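Long-range contact in serpin-ZX (Arabidopsis thaliana, PDB 3LE2), which inhibits cysteine and serine proteases, including metacaspase-9 and RD21A, by offering a reactive centre loop whose cleavage traps the protease covalently: residues 92-96 with 172-177. Numbering follows the deposited sequence.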
# COMPACT_ATOMS: atom_id res chain seq x y z
N PRO A 92 4.93 0.87 14.97
CA PRO A 92 5.60 1.47 13.82
C PRO A 92 5.27 2.95 13.67
O PRO A 92 4.32 3.47 14.25
CB PRO A 92 5.05 0.67 12.63
CG PRO A 92 4.61 -0.62 13.23
CD PRO A 92 4.03 -0.23 14.57
N LYS A 93 6.09 3.62 12.89
CA LYS A 93 5.88 5.01 12.59
C LYS A 93 5.09 5.05 11.30
O LYS A 93 5.49 4.42 10.31
CB LYS A 93 7.22 5.71 12.41
CG LYS A 93 7.12 7.16 11.93
CD LYS A 93 6.60 8.05 13.05
CE LYS A 93 6.42 9.49 12.62
NZ LYS A 93 5.71 10.23 13.70
N LEU A 94 3.97 5.75 11.32
CA LEU A 94 3.16 5.97 10.13
C LEU A 94 2.86 7.44 10.05
O LEU A 94 2.63 8.09 11.07
CB LEU A 94 1.83 5.22 10.18
CG LEU A 94 1.79 3.71 9.97
CD1 LEU A 94 2.15 2.96 11.25
CD2 LEU A 94 0.40 3.30 9.48
N SER A 95 2.85 7.96 8.82
CA SER A 95 2.51 9.34 8.59
C SER A 95 1.71 9.42 7.28
O SER A 95 2.10 8.82 6.27
CB SER A 95 3.77 10.20 8.52
OG SER A 95 3.42 11.56 8.40
N VAL A 96 0.61 10.16 7.32
CA VAL A 96 -0.32 10.22 6.20
C VAL A 96 -0.45 11.64 5.65
O VAL A 96 -0.50 12.60 6.41
CB VAL A 96 -1.72 9.77 6.63
CG1 VAL A 96 -2.74 10.08 5.55
CG2 VAL A 96 -1.71 8.29 7.01
N ALA A 172 -0.22 10.37 0.31
CA ALA A 172 1.05 9.71 0.60
C ALA A 172 0.94 8.92 1.90
O ALA A 172 0.21 9.30 2.81
CB ALA A 172 2.17 10.74 0.70
N LEU A 173 1.64 7.80 1.97
CA LEU A 173 1.69 7.03 3.20
C LEU A 173 3.13 6.66 3.48
O LEU A 173 3.77 5.97 2.67
CB LEU A 173 0.80 5.77 3.12
CG LEU A 173 0.71 4.91 4.39
CD1 LEU A 173 0.07 5.68 5.54
CD2 LEU A 173 -0.02 3.57 4.20
N TYR A 174 3.65 7.14 4.61
CA TYR A 174 4.96 6.72 5.09
C TYR A 174 4.79 5.70 6.21
O TYR A 174 3.96 5.87 7.10
CB TYR A 174 5.80 7.92 5.54
CG TYR A 174 7.13 7.56 6.18
CD1 TYR A 174 8.28 7.44 5.40
CD2 TYR A 174 7.25 7.34 7.55
CE1 TYR A 174 9.52 7.11 5.96
CE2 TYR A 174 8.49 7.01 8.13
CZ TYR A 174 9.61 6.90 7.32
OH TYR A 174 10.85 6.57 7.85
N PHE A 175 5.59 4.65 6.17
CA PHE A 175 5.59 3.63 7.21
C PHE A 175 7.02 3.22 7.47
O PHE A 175 7.81 3.04 6.54
CB PHE A 175 4.75 2.42 6.75
CG PHE A 175 4.87 1.19 7.64
CD1 PHE A 175 3.90 0.90 8.58
CD2 PHE A 175 5.89 0.27 7.46
CE1 PHE A 175 3.98 -0.25 9.36
CE2 PHE A 175 5.97 -0.88 8.24
CZ PHE A 175 5.02 -1.14 9.19
N LYS A 176 7.37 3.11 8.74
CA LYS A 176 8.65 2.53 9.11
C LYS A 176 8.47 1.78 10.40
O LYS A 176 8.00 2.34 11.39
CB LYS A 176 9.74 3.60 9.26
CG LYS A 176 11.08 3.01 9.69
CD LYS A 176 12.20 4.01 9.51
CE LYS A 176 13.54 3.43 9.95
NZ LYS A 176 14.63 4.46 9.80
N GLY A 177 8.84 0.50 10.38
CA GLY A 177 8.66 -0.34 11.54
C GLY A 177 9.92 -1.10 11.90
O GLY A 177 10.75 -1.39 11.03
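F175 stands beside L94 on one face of an antiparallel strand pair, with P92 alongside the ring where strand 93-103 begins; all three side chains point the same way. Its CD1 meets L94 CG at 3.8 Å with that carbon near the ring plane, so the leucine abuts the ring's edge; P92 CB approaches CE1 obliquely, at 3.6 Å. The phenylalanine's CG lies opposite its backbone N (chi1 170°), which carries the ring toward these neighbours. Further along this face V96 and L173 are set at a slant, and their methyls CG2 and CD1 press together at 3.5 Å, tighter than usual for carbons. L383 and F384 pack on the same face, and Y227 meets F175 edge-to-face.

Across the sheet, K93 and Y174 run at about a right angle: K93 CG touches the tyrosine edge at CE2, 4.0 Å away. The lysine chain then bends (chi2 71°) and departs.

Reciprocal backbone hydrogen bonds join K93 with K176 and S95 with Y174; K93 N to K176 O is 2.7 Å, and Y174 N to S95 O is nearly straight at 172°. In this serpin beta-sheet A, strand 167-176 also pairs in parallel with strand 326-335, as expected before the cleaved reactive loop inserts between them; this contact lies on its other side. Backbone bonds and apolar contacts thus join the strands, while D85, salt-bridged to K93 NZ and accepting from L94 N, anchors the start of strand 93-103.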